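Local coordinates for protein endo alpha-1,4 polygalactosaminidase (Neosartorya fumigata, PDB 6OJ1) that hydrolyses alpha-1,4-linked galactosamine polymers within the chain, as a glycoside hydrolase of family GH114, and disrupts microbial biofilms, at residues Leu46-Asn51 with Asn269-Val274; Asn205-Gln210 with Ile230-Gly235; Lys237-Leu242 with Ile265-Leu270. All coordinates share one frame; numbering follows the deposited sequence.

Interaction 1. Residues Leu46-Asn51 with Asn269-Val274; sequences LLYALN and NLNNWV. With NAG (2-acetamido-2-deoxy-beta-D-glucopyranose), chain B; MAN (alpha-D-mannopyranose), chain C; NAG (2-acetamido-2-deoxy-beta-D-glucopyranose), chain D.
The ring of Tyr48 meets Asn272 at its edge. The amide carbon of Asn272 lies in the ring plane, and the amide stands steeply to the ring, 71° between the planes. One face of the ring carries the first N-acetylglucosamine (chain B) of the glycan on Asn51. Its C5 sits 3.6 Å above the ring centre of Tyr48, consistent with a CH-pi contact between sugar and aromatic. The acetyl methyl of the second N-acetylglucosamine (chain D) comes to the ring edge near its plane. Tyr48 holds CG between its backbone N and carbonyl carbon (chi1 39°), and this brings the ring against the glycan.

Tyr48 OH accepts from the backbone N of Asn272 at 3.0 Å. The amide of Asn272 then turns to the glycosylated residue: ND2 donates to Asn51 OD1 over 2.9 Å. That bond lies in the amide plane of Asn272 but is tilted from the carbonyl plane of Asn51. Asn51 ND2 is bonded covalently to the sugar, so both ends of its amide are engaged.

Further along, Leu46 N donates to Leu270 O at 2.9 Å, and Leu47 N adds a weak bond to the same oxygen. Leu46 and Leu270 lie side by side, with their CD1 atoms 3.7 Å apart. Leu47 CD2 touches the chain D sugar, at 3.5 Å from its C8. Asn269 forms an Asx turn through OD1 to Asn271 N, while its ND2 donates almost straight (172°) to mannose O3 at 2.9 Å.

The contact lies where the (beta/alpha)-barrel closes. The loop after strand 42-45 meets the loop between strands 261-266 and 274-275. Leu270 packs on Ile44 of the first strand, and Leu50 on Tyr60 and Ile62 of strand 59-63.

Interaction 2. Residues Asn205-Gln210 with Ile230-Gly235; sequences NEQCAQ and IEYPKG. With K (potassium ion), chain H.
Glu206 OE2 is gripped by three donors. Tyr232 OH gives it a short bond of 2.6 Å, on the anti lone pair, and two waters donate as well. The other oxygen, OE1, lies 3.2 Å from the potassium ion, a long contact. Five waters also lie round the ion, one of them at long range. The Tyr232 ring and the carboxylate planes are 72° apart. Gln207 brings its amide to the ring edge, with CD 3.7 Å from Tyr232 CD2.

Glu231 reaches the other way. Its chain bends at chi2 (-75°), which brings the carboxylate to the backbone of Gln207-Ala209. There Ala209 N donates to Glu231 OE2 at 2.9 Å, and His229 NE2 binds the same oxygen. One water joins Glu231 OE1, Gln210 OE1 and Tyr232 N.

Two backbone bonds hold the strand ends in parallel register: Ile230 N to Asn205 O and Gln207 N to Ile230 O, both 2.8 Å. Asn205 OD1 accepts from Cys208 N in an Asx motif, and a disulfide ties Cys208 to Cys214 of helix 214-217. The contact lies at the C-terminal ends of adjacent barrel strands 202-206 and 227-231, the end where such barrels carry their active site. Ile230 packs on Val264 and Lys266 of the next strand, 261-266.

Interaction 3. Residues Lys237-Leu242 with Ile265-Leu270; sequences KTNNDL and IKNMNL. With MAN (alpha-D-mannopyranose), chain C.
Asn239 and Asn269 form the tight part. The two side chains run antiparallel, one amide laid over the other, with 6° between the planes. The CG atoms of Asn239 and Asn269 are 3.5 Å apart. Asn239 CG lies anti to its carbonyl carbon (chi1 -54°), which lets the amides overlap. Asn239 OD1 also accepts from Asn269 N at 3.0 Å, within the type I beta turn Asn267-Leu270; the donor stands above the carbonyl plane, not on a lone pair. Asn239 ND2 is left to donate to mannose O4 at 3.0 Å.

Asn267 meets the backbone of Asn240 through both polar ends. ND2 donates to Asn240 O over 2.9 Å, with the acceptor in the amide plane, and also bonds to Asn271 OD1. OD1 accepts from Asn240 N at 3.2 Å, again from above the carbonyl plane. Lys234 NZ is a further partner of OD1.

The other side is looser. A water donates to Thr238 O at 2.7 Å and accepts from Met268 N at 2.9 Å. Met268 touches Asn239 OD1 through its CB, and its bent chain runs off elsewhere.

The contact is thus almost wholly one of amides and backbone. The lysine ammonium would probably polarise the Asn267 carbonyl. Asn269 supplies a second amide to the same mannose. This sugar belongs to a glycan attached to the protein itself, so the grip holds a glycan branch on the surface and is no evidence of a substrate pocket.

From the N terminus, the chain leaves strand 42-45 and enters segment 46-51, which meets 269-274 more than 200 residues later. Interaction 1 therefore closes a loop spanning most of the barrel and joins its first strand region to its last. Interaction 2 lies wholly within that loop. It closes a short loop of 19 residues between neighbouring strands 202-206 and 227-231. Interaction 3 follows in series, tying the loop after strand 227-231 to the turn that follows strand 261-266. It shares Asn269 and Leu270 with interaction 1, and the same mannose touches both. Lys234 reaches from interaction 2 to Asn267 and Trp273, while Lys266 of interaction 3 bonds to Asn271 O and Trp273 O of interaction 1.

Interaction 1. Residues Leu46-Asn51 with Asn269-Val274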
# COMPACT_ATOMS: atom_id res chain seq x y z
N LEU A 46 5.49 4.06 -7.88
CA LEU A 46 5.55 5.03 -6.80
C LEU A 46 6.73 5.99 -6.90
O LEU A 46 6.76 6.97 -6.14
CB LEU A 46 5.64 4.31 -5.44
CG LEU A 46 4.51 3.34 -5.13
CD1 LEU A 46 4.64 2.89 -3.64
CD2 LEU A 46 3.17 4.03 -5.37
N LEU A 47 7.68 5.75 -7.81
CA LEU A 47 8.91 6.53 -7.77
C LEU A 47 8.74 7.94 -8.32
O LEU A 47 9.30 8.91 -7.78
CB LEU A 47 10.02 5.78 -8.51
CG LEU A 47 11.40 6.42 -8.51
CD1 LEU A 47 11.91 6.51 -7.07
CD2 LEU A 47 12.37 5.61 -9.37
N TYR A 48 7.97 8.10 -9.40
CA TYR A 48 7.80 9.39 -10.05
C TYR A 48 6.37 9.50 -10.55
O TYR A 48 5.59 8.55 -10.47
CB TYR A 48 8.82 9.59 -11.20
CG TYR A 48 9.07 8.32 -12.02
CD1 TYR A 48 8.05 7.75 -12.78
CD2 TYR A 48 10.31 7.70 -12.02
CE1 TYR A 48 8.26 6.60 -13.51
CE2 TYR A 48 10.54 6.55 -12.76
CZ TYR A 48 9.51 6.00 -13.50
OH TYR A 48 9.72 4.85 -14.22
N ALA A 49 6.01 10.68 -11.05
CA ALA A 49 4.68 10.87 -11.60
C ALA A 49 4.44 9.83 -12.70
O ALA A 49 5.32 9.56 -13.51
CB ALA A 49 4.54 12.28 -12.16
N LEU A 50 3.25 9.23 -12.71
CA LEU A 50 2.98 8.15 -13.66
C LEU A 50 3.08 8.67 -15.09
O LEU A 50 2.38 9.63 -15.47
CB LEU A 50 1.60 7.54 -13.40
CG LEU A 50 1.26 6.36 -14.32
CD1 LEU A 50 2.09 5.10 -13.98
CD2 LEU A 50 -0.24 6.05 -14.30
N ASN A 51 3.95 8.05 -15.89
CA ASN A 51 4.12 8.48 -17.28
C ASN A 51 4.14 7.29 -18.23
O ASN A 51 4.71 7.38 -19.33
CB ASN A 51 5.41 9.30 -17.44
CG ASN A 51 6.63 8.55 -16.96
OD1 ASN A 51 6.52 7.46 -16.41
ND2 ASN A 51 7.81 9.14 -17.18
N ASN A 269 12.75 -0.01 -6.42
CA ASN A 269 12.41 1.41 -6.43
C ASN A 269 10.98 1.66 -6.91
O ASN A 269 10.53 2.81 -6.88
CB ASN A 269 13.42 2.22 -7.28
CG ASN A 269 13.35 1.92 -8.78
OD1 ASN A 269 12.49 1.18 -9.25
ND2 ASN A 269 14.27 2.55 -9.56
N LEU A 270 10.26 0.62 -7.33
CA LEU A 270 8.87 0.72 -7.77
C LEU A 270 8.69 1.77 -8.87
O LEU A 270 7.73 2.54 -8.89
CB LEU A 270 7.94 0.98 -6.58
CG LEU A 270 7.84 -0.22 -5.62
CD1 LEU A 270 7.01 0.19 -4.36
CD2 LEU A 270 7.24 -1.45 -6.32
N ASN A 271 9.62 1.78 -9.83
CA ASN A 271 9.44 2.58 -11.04
C ASN A 271 8.51 1.85 -12.02
O ASN A 271 7.80 0.92 -11.61
CB ASN A 271 10.81 2.93 -11.65
CG ASN A 271 11.59 1.71 -12.14
OD1 ASN A 271 11.11 0.58 -12.11
ND2 ASN A 271 12.81 1.95 -12.63
N ASN A 272 8.48 2.25 -13.30
CA ASN A 272 7.49 1.68 -14.23
C ASN A 272 7.68 0.18 -14.45
O ASN A 272 6.70 -0.56 -14.62
CB ASN A 272 7.55 2.38 -15.60
CG ASN A 272 6.78 3.72 -15.64
OD1 ASN A 272 5.71 3.86 -15.06
ND2 ASN A 272 7.33 4.69 -16.38
N TRP A 273 8.93 -0.29 -14.51
CA TRP A 273 9.19 -1.64 -15.01
C TRP A 273 8.39 -2.68 -14.24
O TRP A 273 8.30 -2.63 -13.02
CB TRP A 273 10.68 -1.98 -14.90
CG TRP A 273 10.97 -3.39 -15.34
CD1 TRP A 273 11.14 -3.83 -16.62
CD2 TRP A 273 11.09 -4.54 -14.50
NE1 TRP A 273 11.39 -5.18 -16.62
CE2 TRP A 273 11.35 -5.64 -15.33
CE3 TRP A 273 10.99 -4.74 -13.11
CZ2 TRP A 273 11.54 -6.92 -14.84
CZ3 TRP A 273 11.18 -6.02 -12.62
CH2 TRP A 273 11.44 -7.09 -13.48
N VAL A 274 7.81 -3.64 -14.97
CA VAL A 274 7.02 -4.70 -14.32
C VAL A 274 7.02 -5.93 -15.21
O VAL A 274 7.04 -5.83 -16.44
CB VAL A 274 5.58 -4.22 -14.01
CG1 VAL A 274 4.85 -3.79 -15.27
CG2 VAL A 274 4.78 -5.30 -13.28
C1 NAG B . 9.06 8.59 -16.73
C2 NAG B . 9.99 8.24 -17.89
C3 NAG B . 11.38 7.87 -17.38
C4 NAG B . 11.93 8.92 -16.42
C5 NAG B . 10.91 9.18 -15.32
C6 NAG B . 11.30 10.30 -14.38
C7 NAG B . 8.77 7.31 -19.80
C8 NAG B . 8.20 6.08 -20.43
N2 NAG B . 9.41 7.14 -18.64
O3 NAG B . 12.25 7.72 -18.50
O4 NAG B . 13.13 8.44 -15.82
O5 NAG B . 9.67 9.58 -15.91
O6 NAG B . 11.57 11.50 -15.10
O7 NAG B . 8.68 8.42 -20.33
C1 MAN C . 17.77 6.08 -11.03
C2 MAN C . 16.69 5.63 -10.01
C3 MAN C . 17.28 4.64 -8.99
C4 MAN C . 18.03 3.49 -9.71
C5 MAN C . 19.10 4.09 -10.67
C6 MAN C . 19.85 3.04 -11.47
O2 MAN C . 15.62 4.93 -10.65
O3 MAN C . 16.27 4.13 -8.11
O4 MAN C . 18.67 2.63 -8.76
O5 MAN C . 18.45 4.98 -11.61
O6 MAN C . 20.84 3.72 -12.25
C1 NAG D . 14.20 9.40 -15.86
C2 NAG D . 15.31 8.93 -14.90
C3 NAG D . 16.54 9.82 -15.00
C4 NAG D . 16.98 9.99 -16.45
C5 NAG D . 15.81 10.49 -17.28
C6 NAG D . 16.15 10.62 -18.75
C7 NAG D . 14.43 7.78 -12.91
C8 NAG D . 13.98 7.94 -11.50
N2 NAG D . 14.82 8.90 -13.53
O3 NAG D . 17.61 9.22 -14.28
O4 NAG D . 18.03 10.94 -16.51
O5 NAG D . 14.74 9.54 -17.19
O6 NAG D . 16.43 9.36 -19.34
O7 NAG D . 14.46 6.69 -13.47

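Interaction 2. Residues Asn205-Gln210 with Ile230-Gly235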
# COMPACT_ATOMS: atom_id res chain seq x y z
N ASN A 205 0.79 -6.91 -0.33
CA ASN A 205 1.85 -7.68 0.30
C ASN A 205 3.15 -7.54 -0.46
O ASN A 205 3.17 -7.61 -1.70
CB ASN A 205 1.51 -9.16 0.38
CG ASN A 205 2.69 -9.97 0.86
OD1 ASN A 205 3.46 -10.48 0.06
ND2 ASN A 205 2.89 -10.02 2.17
N GLU A 206 4.24 -7.38 0.28
CA GLU A 206 5.58 -7.47 -0.29
C GLU A 206 6.26 -8.75 0.19
O GLU A 206 6.37 -8.98 1.40
CB GLU A 206 6.42 -6.26 0.10
CG GLU A 206 5.95 -4.97 -0.54
CD GLU A 206 6.59 -3.77 0.11
OE1 GLU A 206 6.43 -3.61 1.34
OE2 GLU A 206 7.26 -3.01 -0.61
N GLN A 207 6.72 -9.57 -0.76
CA GLN A 207 7.73 -10.59 -0.51
C GLN A 207 7.28 -11.74 0.37
O GLN A 207 8.13 -12.41 0.98
CB GLN A 207 8.99 -9.97 0.10
CG GLN A 207 9.66 -8.94 -0.80
CD GLN A 207 10.63 -8.08 -0.04
OE1 GLN A 207 10.24 -7.10 0.60
NE2 GLN A 207 11.90 -8.44 -0.10
N CYS A 208 5.98 -12.05 0.46
CA CYS A 208 5.61 -13.21 1.26
C CYS A 208 6.22 -14.49 0.72
O CYS A 208 6.49 -15.42 1.49
CB CYS A 208 4.08 -13.35 1.35
SG CYS A 208 3.24 -13.76 -0.21
N ALA A 209 6.46 -14.56 -0.59
CA ALA A 209 7.05 -15.77 -1.16
C ALA A 209 8.48 -15.95 -0.70
O ALA A 209 8.92 -17.07 -0.42
CB ALA A 209 6.98 -15.71 -2.69
N GLN A 210 9.22 -14.84 -0.58
CA GLN A 210 10.62 -14.89 -0.17
C GLN A 210 10.77 -15.32 1.28
O GLN A 210 11.79 -15.95 1.63
CB GLN A 210 11.24 -13.52 -0.42
CG GLN A 210 12.70 -13.37 -0.03
CD GLN A 210 13.23 -11.96 -0.27
OE1 GLN A 210 12.52 -11.09 -0.78
NE2 GLN A 210 14.49 -11.73 0.09
N ILE A 230 3.70 -8.11 -4.40
CA ILE A 230 4.95 -7.64 -5.01
C ILE A 230 6.09 -8.56 -4.60
O ILE A 230 6.22 -8.91 -3.43
CB ILE A 230 5.29 -6.20 -4.58
CG1 ILE A 230 4.09 -5.27 -4.72
CG2 ILE A 230 6.47 -5.67 -5.39
CD1 ILE A 230 4.35 -3.90 -4.07
N GLU A 231 6.93 -8.94 -5.57
CA GLU A 231 8.22 -9.56 -5.27
C GLU A 231 9.32 -8.76 -5.95
O GLU A 231 9.10 -8.14 -6.99
CB GLU A 231 8.29 -11.03 -5.70
CG GLU A 231 7.29 -11.96 -4.96
CD GLU A 231 7.70 -12.29 -3.53
OE1 GLU A 231 8.92 -12.30 -3.24
OE2 GLU A 231 6.80 -12.55 -2.70
N TYR A 232 10.51 -8.78 -5.34
CA TYR A 232 11.65 -7.97 -5.77
C TYR A 232 12.83 -8.89 -6.05
O TYR A 232 13.81 -8.91 -5.29
CB TYR A 232 12.03 -6.94 -4.71
CG TYR A 232 10.95 -5.95 -4.31
CD1 TYR A 232 10.51 -4.97 -5.18
CD2 TYR A 232 10.42 -5.98 -3.03
CE1 TYR A 232 9.53 -4.05 -4.80
CE2 TYR A 232 9.45 -5.08 -2.63
CZ TYR A 232 9.01 -4.11 -3.51
OH TYR A 232 8.05 -3.19 -3.13
N PRO A 233 12.79 -9.66 -7.14
CA PRO A 233 13.81 -10.70 -7.33
C PRO A 233 15.21 -10.17 -7.63
O PRO A 233 16.18 -10.92 -7.43
CB PRO A 233 13.26 -11.52 -8.51
CG PRO A 233 12.35 -10.60 -9.22
CD PRO A 233 11.75 -9.69 -8.18
N LYS A 234 15.35 -8.93 -8.09
CA LYS A 234 16.68 -8.38 -8.34
C LYS A 234 17.37 -7.90 -7.07
O LYS A 234 18.54 -7.52 -7.12
CB LYS A 234 16.61 -7.21 -9.34
CG LYS A 234 15.97 -7.54 -10.69
CD LYS A 234 15.82 -6.30 -11.59
CE LYS A 234 14.77 -6.53 -12.67
NZ LYS A 234 14.47 -5.26 -13.45
N GLY A 235 16.67 -7.91 -5.94
CA GLY A 235 17.30 -7.50 -4.70
C GLY A 235 17.09 -6.03 -4.41
O GLY A 235 16.37 -5.32 -5.11
K K H . 8.57 -1.47 2.31
O HOH W 1 6.49 -0.43 -0.10
O HOH W 2 10.05 -2.10 0.09
O HOH W 3 11.21 -10.78 -3.34
O HOH W 4 7.69 1.37 1.88
O HOH W 5 8.92 -1.90 5.02
O HOH W 6 6.33 -0.94 3.80

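Interaction 3. Residues Lys237-Leu242 with Ile265-Leu270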
# COMPACT_ATOMS: atom_id res chain seq x y z
N LYS A 237 19.29 -3.48 -4.27
CA LYS A 237 20.24 -2.49 -4.77
C LYS A 237 20.30 -2.40 -6.29
O LYS A 237 21.09 -1.60 -6.81
CB LYS A 237 21.65 -2.78 -4.22
N THR A 238 19.51 -3.19 -7.01
CA THR A 238 19.54 -3.22 -8.47
C THR A 238 18.16 -2.84 -8.99
O THR A 238 17.17 -3.51 -8.66
CB THR A 238 19.94 -4.60 -8.99
OG1 THR A 238 21.27 -4.90 -8.54
CG2 THR A 238 19.90 -4.65 -10.52
N ASN A 239 18.09 -1.79 -9.80
CA ASN A 239 16.87 -1.37 -10.47
C ASN A 239 17.19 -1.16 -11.93
O ASN A 239 18.08 -0.36 -12.26
CB ASN A 239 16.31 -0.08 -9.86
CG ASN A 239 16.11 -0.17 -8.37
OD1 ASN A 239 15.18 -0.82 -7.91
ND2 ASN A 239 16.97 0.48 -7.60
N ASN A 240 16.49 -1.87 -12.81
CA ASN A 240 16.71 -1.70 -14.24
C ASN A 240 15.51 -2.26 -15.00
O ASN A 240 14.58 -2.80 -14.41
CB ASN A 240 18.03 -2.34 -14.69
CG ASN A 240 18.09 -3.84 -14.42
OD1 ASN A 240 17.13 -4.57 -14.66
ND2 ASN A 240 19.22 -4.29 -13.91
N ASP A 241 15.52 -2.09 -16.32
CA ASP A 241 14.41 -2.52 -17.15
C ASP A 241 14.64 -3.89 -17.77
O ASP A 241 13.96 -4.26 -18.74
CB ASP A 241 14.14 -1.47 -18.24
CG ASP A 241 13.59 -0.17 -17.69
OD1 ASP A 241 13.12 -0.17 -16.52
OD2 ASP A 241 13.63 0.85 -18.41
N LEU A 242 15.60 -4.65 -17.25
CA LEU A 242 15.92 -5.96 -17.78
C LEU A 242 15.20 -7.04 -16.97
O LEU A 242 14.67 -6.79 -15.89
CB LEU A 242 17.43 -6.18 -17.78
CG LEU A 242 18.13 -5.26 -18.78
CD1 LEU A 242 19.63 -5.31 -18.60
CD2 LEU A 242 17.75 -5.65 -20.20
N ILE A 265 6.07 -8.50 -10.51
CA ILE A 265 7.51 -8.52 -10.28
C ILE A 265 8.02 -7.12 -10.57
O ILE A 265 7.77 -6.57 -11.65
CB ILE A 265 8.19 -9.57 -11.18
CG1 ILE A 265 7.71 -10.97 -10.75
CG2 ILE A 265 9.68 -9.46 -11.11
CD1 ILE A 265 7.84 -12.00 -11.84
N LYS A 266 8.71 -6.51 -9.60
CA LYS A 266 9.06 -5.09 -9.68
C LYS A 266 10.51 -4.88 -9.29
O LYS A 266 11.13 -5.71 -8.61
CB LYS A 266 8.16 -4.22 -8.75
CG LYS A 266 6.67 -4.31 -9.03
CD LYS A 266 6.34 -3.60 -10.34
CE LYS A 266 6.60 -2.09 -10.25
NZ LYS A 266 6.12 -1.43 -11.52
N ASN A 267 11.06 -3.74 -9.71
CA ASN A 267 12.25 -3.20 -9.07
C ASN A 267 11.92 -2.70 -7.66
O ASN A 267 10.80 -2.27 -7.39
CB ASN A 267 12.81 -2.02 -9.87
CG ASN A 267 13.33 -2.42 -11.21
OD1 ASN A 267 14.06 -3.41 -11.34
ND2 ASN A 267 12.99 -1.64 -12.23
N MET A 268 12.93 -2.74 -6.77
CA MET A 268 12.73 -2.25 -5.41
C MET A 268 12.37 -0.76 -5.38
O MET A 268 11.71 -0.30 -4.45
CB MET A 268 13.98 -2.52 -4.56
CG MET A 268 13.88 -2.07 -3.11
SD MET A 268 12.93 -3.19 -2.05
CE MET A 268 14.00 -4.62 -2.01
N ASN A 269 12.75 -0.01 -6.42
CA ASN A 269 12.41 1.41 -6.43
C ASN A 269 10.98 1.66 -6.91
O ASN A 269 10.53 2.81 -6.88
CB ASN A 269 13.42 2.22 -7.28
CG ASN A 269 13.35 1.92 -8.78
OD1 ASN A 269 12.49 1.18 -9.25
ND2 ASN A 269 14.27 2.55 -9.56
N LEU A 270 10.26 0.62 -7.33
CA LEU A 270 8.87 0.72 -7.77
C LEU A 270 8.69 1.77 -8.87
O LEU A 270 7.73 2.54 -8.89
CB LEU A 270 7.94 0.98 -6.58
CG LEU A 270 7.84 -0.22 -5.62
CD1 LEU A 270 7.01 0.19 -4.36
CD2 LEU A 270 7.24 -1.45 -6.32
C1 MAN C . 17.77 6.08 -11.03
C2 MAN C . 16.69 5.63 -10.01
C3 MAN C . 17.28 4.64 -8.99
C4 MAN C . 18.03 3.49 -9.71
C5 MAN C . 19.10 4.09 -10.67
C6 MAN C . 19.85 3.04 -11.47
O2 MAN C . 15.62 4.93 -10.65
O3 MAN C . 16.27 4.13 -8.11
O4 MAN C . 18.67 2.63 -8.76
O5 MAN C . 18.45 4.98 -11.61
O6 MAN C . 20.84 3.72 -12.25
O HOH W 7 15.16 -4.57 -7.28